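Local coordinates for protein NAD-dependent epimerase/dehydratase (Veillonella parvula, PDB 4HNH) that binds NADP through a Rossmann-type domain and is probably an NAD(P)-dependent epimerase, dehydratase or related oxidoreductase, at residues A[77-82]-A[101-106]; A[87-92]-A[139-144]. All coordinates share one frame; numbering follows the deposited sequence. Where two conformers were deposited one is given.

Contact 1 (A[77-82]-A[101-106]). With NAP (NADP nicotinamide-adenine-dinucleotide phosphate), chain C.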
loop_
_atom_site.group_PDB
_atom_site.type_symbol
_atom_site.label_atom_id
_atom_site.label_comp_id
_atom_site.label_asym_id
_atom_site.label_seq_id
_atom_site.Cartn_x
_atom_site.Cartn_y
_atom_site.Cartn_z
ATOM N N VAL A 77 6.473 3.266 7.378
ATOM C CA VAL A 77 6.896 2.625 6.137
ATOM C C VAL A 77 5.684 2.244 5.303
ATOM O O VAL A 77 4.744 1.649 5.821
ATOM C CB VAL A 77 7.792 1.403 6.414
ATOM C CG1 VAL A 77 8.135 0.670 5.122
ATOM C CG2 VAL A 77 9.079 1.834 7.126
ATOM N N PHE A 78 5.682 2.620 4.021
ATOM C CA PHE A 78 4.607 2.200 3.130
ATOM C C PHE A 78 5.114 1.035 2.298
ATOM O O PHE A 78 6.154 1.129 1.647
ATOM C CB PHE A 78 4.149 3.353 2.219
ATOM C CG PHE A 78 3.105 2.954 1.201
ATOM C CD1 PHE A 78 1.785 2.805 1.576
ATOM C CD2 PHE A 78 3.449 2.757 -0.134
ATOM C CE1 PHE A 78 0.806 2.432 0.647
ATOM C CE2 PHE A 78 2.479 2.399 -1.073
ATOM C CZ PHE A 78 1.154 2.237 -0.676
ATOM N N VAL A 79 4.385 -0.068 2.337
ATOM C CA VAL A 79 4.770 -1.256 1.589
ATOM C C VAL A 79 3.859 -1.346 0.382
ATOM O O VAL A 79 2.660 -1.614 0.513
ATOM C CB VAL A 79 4.644 -2.523 2.438
ATOM C CG1 VAL A 79 5.037 -3.744 1.616
ATOM C CG2 VAL A 79 5.522 -2.414 3.668
ATOM N N GLY A 80 4.444 -1.125 -0.789
ATOM C CA GLY A 80 3.680 -0.909 -2.005
ATOM C C GLY A 80 3.177 -2.164 -2.702
ATOM O O GLY A 80 2.408 -2.070 -3.664
ATOM N N ALA A 81 3.633 -3.324 -2.242
ATOM C CA ALA A 81 3.152 -4.610 -2.741
ATOM C C ALA A 81 3.188 -5.634 -1.613
ATOM O O ALA A 81 4.151 -5.688 -0.843
ATOM C CB ALA A 81 3.996 -5.094 -3.940
ATOM N N MET A 82 2.126 -6.433 -1.509
ATOM C CA MET A 82 2.061 -7.525 -0.541
ATOM C C MET A 82 1.698 -8.805 -1.287
ATOM O O MET A 82 0.634 -9.391 -1.079
ATOM C CB MET A 82 1.035 -7.228 0.562
ATOM C CG MET A 82 1.457 -6.119 1.525
ATOM S SD MET A 82 0.168 -5.770 2.753
ATOM C CE MET A 82 0.128 -7.305 3.686
ATOM N N ARG A 101 8.255 0.375 13.641
ATOM C CA ARG A 101 6.983 -0.243 14.022
ATOM C C ARG A 101 5.761 0.099 13.163
ATOM O O ARG A 101 4.866 -0.739 13.012
ATOM C CB ARG A 101 6.650 0.070 15.483
ATOM C CG ARG A 101 7.688 -0.404 16.496
ATOM C CD ARG A 101 7.829 -1.913 16.457
ATOM N NE ARG A 101 8.689 -2.392 17.533
ATOM C CZ ARG A 101 8.259 -3.084 18.580
ATOM N NH1 ARG A 101 6.971 -3.409 18.689
ATOM N NH2 ARG A 101 9.125 -3.477 19.504
ATOM N N ARG A 102 5.696 1.313 12.622
ATOM C CA ARG A 102 4.493 1.744 11.905
ATOM C C ARG A 102 4.583 1.445 10.409
ATOM O O ARG A 102 5.480 1.934 9.724
ATOM C CB ARG A 102 4.232 3.237 12.132
ATOM C CG ARG A 102 2.918 3.733 11.541
ATOM C CD ARG A 102 1.710 3.286 12.374
ATOM N NE ARG A 102 0.481 3.810 11.774
ATOM C CZ ARG A 102 -0.376 3.090 11.050
ATOM N NH1 ARG A 102 -0.174 1.789 10.860
ATOM N NH2 ARG A 102 -1.457 3.680 10.534
ATOM N N VAL A 103 3.637 0.653 9.910
ATOM C CA VAL A 103 3.638 0.233 8.511
ATOM C C VAL A 103 2.246 0.309 7.904
ATOM O O VAL A 103 1.275 -0.088 8.545
ATOM C CB VAL A 103 4.129 -1.214 8.385
ATOM C CG1 VAL A 103 3.783 -1.790 7.004
ATOM C CG2 VAL A 103 5.620 -1.277 8.663
ATOM N N ILE A 104 2.158 0.816 6.671
ATOM C CA ILE A 104 0.904 0.786 5.918
ATOM C C ILE A 104 1.193 -0.058 4.679
ATOM O O ILE A 104 2.156 0.214 3.966
ATOM C CB ILE A 104 0.440 2.193 5.508
ATOM C CG1 ILE A 104 0.123 3.033 6.751
ATOM C CG2 ILE A 104 -0.790 2.087 4.597
ATOM C CD1 ILE A 104 -0.107 4.510 6.475
ATOM N N GLY A 105 0.386 -1.087 4.426
ATOM C CA GLY A 105 0.651 -1.960 3.283
ATOM C C GLY A 105 -0.576 -2.109 2.403
ATOM O O GLY A 105 -1.688 -2.011 2.909
ATOM N N VAL A 106 -0.386 -2.338 1.098
ATOM C CA VAL A 106 -1.536 -2.519 0.200
ATOM C C VAL A 106 -1.677 -3.970 -0.266
ATOM O O VAL A 106 -0.711 -4.589 -0.723
ATOM C CB VAL A 106 -1.494 -1.549 -1.008
ATOM C CG1 VAL A 106 -1.872 -0.140 -0.553
ATOM C CG2 VAL A 106 -0.136 -1.553 -1.655
HETATM P PA NAP C . 2.208 -1.892 -8.962
HETATM O O1A NAP C . 2.215 -0.853 -10.033
HETATM O O2A NAP C . 2.535 -3.186 -9.645
HETATM O O5B NAP C . 3.300 -1.579 -7.881
HETATM C C5B NAP C . 3.875 -2.608 -7.128
HETATM C C4B NAP C . 5.323 -2.350 -6.986
HETATM O O4B NAP C . 5.888 -3.245 -6.023
HETATM C C3B NAP C . 6.044 -2.544 -8.294
HETATM O O3B NAP C . 6.610 -1.361 -8.718
HETATM C C2B NAP C . 7.062 -3.587 -7.972
HETATM O O2B NAP C . 8.340 -3.337 -8.526
HETATM C C1B NAP C . 7.164 -3.505 -6.475
HETATM N N9A NAP C . 7.667 -4.757 -5.986
HETATM C C8A NAP C . 6.953 -5.951 -5.798
HETATM N N7A NAP C . 7.798 -6.890 -5.369
HETATM C C5A NAP C . 9.096 -6.341 -5.267
HETATM C C6A NAP C . 10.377 -6.847 -4.871
HETATM N N6A NAP C . 10.528 -8.175 -4.475
HETATM N N1A NAP C . 11.431 -6.018 -4.909
HETATM C C2A NAP C . 11.303 -4.748 -5.276
HETATM N N3A NAP C . 10.124 -4.222 -5.655
HETATM C C4A NAP C . 9.025 -4.978 -5.663
HETATM O O3 NAP C . 0.797 -2.043 -8.258
HETATM P PN NAP C . -0.186 -0.862 -7.804
HETATM O O1N NAP C . -1.123 -0.433 -8.884
HETATM O O2N NAP C . 0.489 0.406 -7.393
HETATM O O5D NAP C . -1.039 -1.496 -6.629
HETATM C C5D NAP C . -0.406 -1.774 -5.388
HETATM C C4D NAP C . -0.518 -3.267 -5.019
HETATM O O4D NAP C . -1.840 -3.686 -4.870
HETATM C C3D NAP C . 0.133 -4.226 -5.989
HETATM O O3D NAP C . 0.674 -5.255 -5.272
HETATM C C2D NAP C . -1.023 -4.673 -6.815
HETATM O O2D NAP C . -0.776 -5.892 -7.415
HETATM C C1D NAP C . -2.055 -4.764 -5.755
HETATM N N1N NAP C . -3.461 -4.656 -6.222
HETATM C C2N NAP C . -3.753 -4.513 -7.568
HETATM C C3N NAP C . -5.074 -4.399 -7.994
HETATM C C7N NAP C . -5.382 -4.246 -9.418
HETATM O O7N NAP C . -6.507 -3.976 -9.770
HETATM N N7N NAP C . -4.343 -4.396 -10.405
HETATM C C4N NAP C . -6.119 -4.412 -7.007
HETATM C C5N NAP C . -5.751 -4.561 -5.604
HETATM C C6N NAP C . -4.445 -4.671 -5.259
HETATM P P2B NAP C . 8.756 -3.625 -10.028
HETATM O O1X NAP C . 8.451 -5.014 -10.564
HETATM O O2X NAP C . 8.013 -2.674 -10.958
HETATM O O3X NAP C . 10.253 -3.410 -10.213
HETATM O O HOH W 1 -0.286 -6.239 -2.913
#
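Val79 and Ile104 meet through a short, straight backbone bond, Val79 N to Ile104 O at 2.8 Å with 169° at the hydrogen. It is one of four that tie the strands side by side: Val77 N gives to Arg102 O, Ile104 N to Val77 O, and Val106 N to Val79 O. The last is the longest of the set, with Val106 N 3.2 Å from Val79 O. Phe78 illustrates how a side chain crosses to the next strand. Its CB and then CG pass over Ile104 O, CB at 4.1 Å. With CG anti to the backbone N (chi1 176°), the ring runs along the neighbouring strand: CD1 comes to 3.5 Å from Ile104 O and also touches the Ile104 methyl CG2, CE1 reaches Val106 CG1, and CZ, at the tip, rests 3.8 Å from that same CG1. This is the parallel pairing of a classical Rossmann fold, in which strands 76-79 and 102-108 are joined through helix 85-97 in a beta-alpha-beta unit. Ile189 of helix 182-193 also packs on Phe78; with an alanine here, Val106 CG1 and Ile104 CG2 would probably lose the ring that bridges them and a gap would open beneath that helix. Past the end of strand 76-79 the chain turns toward the cofactor. Gly80 O lies 3.3 Å from Val106 CG2, and both residues touch C5D of the nicotinamide ribose of NADP. One water accepts from Met82 N, donates to Val106 O at 2.8 Å, and is hydrogen-bonded to the hydroxyl O3D of the same ribose. Met82 bends back over the adjoining strand, its SD 3.8 Å from Gly105 C.

Contact 2 (A[87-92]-A[139-144]); sequences DMASIV and RNVLRE. With NAP (NADP nicotinamide-adenine-dinucleotide phosphate), chain C.
Val141 pushes one methyl, CG1, into a shallow hollow on helix 85-97 walled by Met88, Ala89 and Val92. The floor of the hollow is backbone, for CG1 sits 3.7 Å from Ala89 N. At one wall Met88 CG is equally near, 3.7 Å from Val141 CG1; at another is the small Ala89 CB; and Val92 CG2, one turn further on, is 4.1 Å from Val141 CG1. The methyl gets there because it stands anti to its own backbone nitrogen (chi1 167°), which aims it at the other helix. The side chains of Met88 and Val141 lie alongside one another, pointing opposite ways, whereas Val92 meets Val141 at a slant. The methionine chain bends at chi2 and chi3, bringing its end round toward Leu142, where Met88 CE comes within 4.4 Å of Leu142 CD1. That leucine methyl makes a second, looser bump, 4.5 Å from Val92 CG2. The two helices run nearly in the same direction, at 22° with axes 8.9 Å apart, as neighbouring helices on one face of a Rossmann sheet do; Leu142 also rests on Tyr149 and Ile151 of strand 148-158, joining the pair to the sheet beneath. Away from the seam, Asp87 turns to the cofactor: its OD2 accepts a weak hydrogen bond from the adenine N6A of NADP at 3.0 Å, while Gln62 binds OD1 and may steady the carboxylate. Within the seam the side-chain contacts are all between carbons, with the backbone at Ala89 N as the floor, so the pairing probably rests on shape and on partial exclusion of water rather than on directed bonds.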
loop_
_atom_site.group_PDB
_atom_site.type_symbol
_atom_site.label_atom_id
_atom_site.label_comp_id
_atom_site.label_asym_id
_atom_site.label_seq_id
_atom_site.Cartn_x
_atom_site.Cartn_y
_atom_site.Cartn_z
ATOM N N ASP A 87 8.980 -12.238 0.338
ATOM C CA ASP A 87 9.332 -10.825 0.247
ATOM C C ASP A 87 8.843 -10.102 1.495
ATOM O O ASP A 87 9.552 -9.261 2.049
ATOM C CB ASP A 87 8.729 -10.172 -1.003
ATOM C CG ASP A 87 9.417 -10.612 -2.295
ATOM O OD1 ASP A 87 10.529 -11.178 -2.229
ATOM O OD2 ASP A 87 8.840 -10.377 -3.381
ATOM N N MET A 88 7.634 -10.443 1.943
ATOM C CA MET A 88 7.076 -9.794 3.121
ATOM C C MET A 88 7.925 -10.115 4.344
ATOM O O MET A 88 8.141 -9.248 5.206
ATOM C CB MET A 88 5.619 -10.214 3.343
ATOM C CG MET A 88 4.843 -9.363 4.374
ATOM S SD MET A 88 4.493 -7.650 3.843
ATOM C CE MET A 88 5.852 -6.798 4.664
ATOM N N ALA A 89 8.409 -11.349 4.420
ATOM C CA ALA A 89 9.258 -11.769 5.533
ATOM C C ALA A 89 10.577 -10.994 5.552
ATOM O O ALA A 89 11.093 -10.652 6.620
ATOM C CB ALA A 89 9.529 -13.274 5.472
ATOM N N SER A 90 11.134 -10.744 4.375
ATOM C CA SER A 90 12.388 -10.014 4.267
ATOM C C SER A 90 12.215 -8.582 4.765
ATOM O O SER A 90 13.090 -8.026 5.439
ATOM C CB SER A 90 12.870 -10.022 2.816
ATOM O OG SER A 90 14.086 -9.316 2.675
ATOM N N ILE A 91 11.083 -7.993 4.420
ATOM C CA ILE A 91 10.774 -6.635 4.840
ATOM C C ILE A 91 10.553 -6.598 6.350
ATOM O O ILE A 91 11.113 -5.757 7.042
ATOM C CB ILE A 91 9.541 -6.101 4.097
ATOM C CG1 ILE A 91 9.913 -5.776 2.647
ATOM C CG2 ILE A 91 8.980 -4.856 4.782
ATOM C CD1 ILE A 91 8.720 -5.493 1.731
ATOM N N VAL A 92 9.746 -7.519 6.857
ATOM C CA VAL A 92 9.530 -7.598 8.305
ATOM C C VAL A 92 10.839 -7.765 9.081
ATOM O O VAL A 92 10.996 -7.202 10.165
ATOM C CB VAL A 92 8.550 -8.739 8.673
ATOM C CG1 VAL A 92 8.574 -9.014 10.167
ATOM C CG2 VAL A 92 7.146 -8.379 8.222
ATOM N N ARG A 139 -0.058 -11.444 3.830
ATOM C CA ARG A 139 -0.884 -10.986 4.931
ATOM C C ARG A 139 -0.548 -11.738 6.222
ATOM O O ARG A 139 -0.377 -11.119 7.274
ATOM C CB ARG A 139 -2.356 -11.155 4.560
ATOM C CG ARG A 139 -3.324 -10.802 5.646
ATOM C CD ARG A 139 -4.646 -11.480 5.373
ATOM N NE ARG A 139 -4.513 -12.923 5.547
ATOM C CZ ARG A 139 -5.514 -13.782 5.397
ATOM N NH1 ARG A 139 -6.711 -13.331 5.057
ATOM N NH2 ARG A 139 -5.315 -15.082 5.588
ATOM N N ASN A 140 -0.452 -13.065 6.155
ATOM C CA ASN A 140 -0.130 -13.861 7.337
ATOM C C ASN A 140 1.219 -13.476 7.938
ATOM O O ASN A 140 1.392 -13.456 9.154
ATOM C CB ASN A 140 -0.136 -15.360 7.018
ATOM C CG ASN A 140 -1.511 -15.875 6.642
ATOM O OD1 ASN A 140 -2.508 -15.160 6.734
ATOM N ND2 ASN A 140 -1.570 -17.127 6.215
ATOM N N VAL A 141 2.191 -13.209 7.078
ATOM C CA VAL A 141 3.500 -12.802 7.557
ATOM C C VAL A 141 3.421 -11.461 8.292
ATOM O O VAL A 141 4.055 -11.271 9.338
ATOM C CB VAL A 141 4.511 -12.724 6.404
ATOM C CG1 VAL A 141 5.761 -11.990 6.855
ATOM C CG2 VAL A 141 4.840 -14.121 5.892
ATOM N N LEU A 142 2.622 -10.536 7.759
ATOM C CA LEU A 142 2.491 -9.229 8.383
ATOM C C LEU A 142 1.813 -9.364 9.742
ATOM O O LEU A 142 2.227 -8.738 10.714
ATOM C CB LEU A 142 1.737 -8.251 7.463
ATOM C CG LEU A 142 1.748 -6.791 7.921
ATOM C CD1 LEU A 142 3.176 -6.302 8.135
ATOM C CD2 LEU A 142 1.026 -5.909 6.901
ATOM N N ARG A 143 0.776 -10.197 9.815
ATOM C CA ARG A 143 0.101 -10.429 11.093
ATOM C C ARG A 143 1.014 -11.030 12.171
ATOM O O ARG A 143 0.862 -10.745 13.361
ATOM C CB ARG A 143 -1.138 -11.303 10.890
ATOM C CG ARG A 143 -2.207 -10.623 10.076
ATOM C CD ARG A 143 -3.564 -11.233 10.360
ATOM N NE ARG A 143 -4.033 -12.079 9.273
ATOM C CZ ARG A 143 -3.732 -13.366 9.142
ATOM N NH1 ARG A 143 -4.219 -14.052 8.119
ATOM N NH2 ARG A 143 -2.944 -13.967 10.027
ATOM N N GLU A 144 1.961 -11.866 11.762
ATOM C CA GLU A 144 2.857 -12.521 12.709
ATOM C C GLU A 144 3.912 -11.557 13.238
ATOM O O GLU A 144 4.535 -11.795 14.278
ATOM C CB GLU A 144 3.537 -13.715 12.033
ATOM C CG GLU A 144 4.239 -14.645 12.998
ATOM C CD GLU A 144 5.734 -14.649 12.813
ATOM O OE1 GLU A 144 6.338 -15.736 12.929
ATOM O OE2 GLU A 144 6.303 -13.566 12.552
HETATM P PA NAP C . 2.208 -1.892 -8.962
HETATM O O1A NAP C . 2.215 -0.853 -10.033
HETATM O O2A NAP C . 2.535 -3.186 -9.645
HETATM O O5B NAP C . 3.300 -1.579 -7.881
HETATM C C5B NAP C . 3.875 -2.608 -7.128
HETATM C C4B NAP C . 5.323 -2.350 -6.986
HETATM O O4B NAP C . 5.888 -3.245 -6.023
HETATM C C3B NAP C . 6.044 -2.544 -8.294
HETATM O O3B NAP C . 6.610 -1.361 -8.718
HETATM C C2B NAP C . 7.062 -3.587 -7.972
HETATM O O2B NAP C . 8.340 -3.337 -8.526
HETATM C C1B NAP C . 7.164 -3.505 -6.475
HETATM N N9A NAP C . 7.667 -4.757 -5.986
HETATM C C8A NAP C . 6.953 -5.951 -5.798
HETATM N N7A NAP C . 7.798 -6.890 -5.369
HETATM C C5A NAP C . 9.096 -6.341 -5.267
HETATM C C6A NAP C . 10.377 -6.847 -4.871
HETATM N N6A NAP C . 10.528 -8.175 -4.475
HETATM N N1A NAP C . 11.431 -6.018 -4.909
HETATM C C2A NAP C . 11.303 -4.748 -5.276
HETATM N N3A NAP C . 10.124 -4.222 -5.655
HETATM C C4A NAP C . 9.025 -4.978 -5.663
HETATM O O3 NAP C . 0.797 -2.043 -8.258
HETATM P PN NAP C . -0.186 -0.862 -7.804
HETATM O O1N NAP C . -1.123 -0.433 -8.884
HETATM O O2N NAP C . 0.489 0.406 -7.393
HETATM O O5D NAP C . -1.039 -1.496 -6.629
HETATM C C5D NAP C . -0.406 -1.774 -5.388
HETATM C C4D NAP C . -0.518 -3.267 -5.019
HETATM O O4D NAP C . -1.840 -3.686 -4.870
HETATM C C3D NAP C . 0.133 -4.226 -5.989
HETATM O O3D NAP C . 0.674 -5.255 -5.272
HETATM C C2D NAP C . -1.023 -4.673 -6.815
HETATM O O2D NAP C . -0.776 -5.892 -7.415
HETATM C C1D NAP C . -2.055 -4.764 -5.755
HETATM N N1N NAP C . -3.461 -4.656 -6.222
HETATM C C2N NAP C . -3.753 -4.513 -7.568
HETATM C C3N NAP C . -5.074 -4.399 -7.994
HETATM C C7N NAP C . -5.382 -4.246 -9.418
HETATM O O7N NAP C . -6.507 -3.976 -9.770
HETATM N N7N NAP C . -4.343 -4.396 -10.405
HETATM C C4N NAP C . -6.119 -4.412 -7.007
HETATM C C5N NAP C . -5.751 -4.561 -5.604
HETATM C C6N NAP C . -4.445 -4.671 -5.259
HETATM P P2B NAP C . 8.756 -3.625 -10.028
HETATM O O1X NAP C . 8.451 -5.014 -10.564
HETATM O O2X NAP C . 8.013 -2.674 -10.958
HETATM O O3X NAP C . 10.253 -3.410 -10.213
#

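In the fold
Contact 1 lies at the heart of the chain, about 5 Å between its centre and the chain's, with every touching residue buried; contact 2 lies further out, about 14 Å from the same point, and is only partly buried. Contact 1 joins two strands of the sheet chiefly by directed backbone bonds, contact 2 two helices on one of its faces by apolar fit. Helix 85-97, half of contact 2, is the crossover linking the strands of contact 1. Met82 of contact 1 reaches contact 2, its CE 3.6 Å from Leu142 CD2, and Val79 packs on Ile91. Both contacts reach NADP, contact 1 at its ribose groups and contact 2 at the adenine.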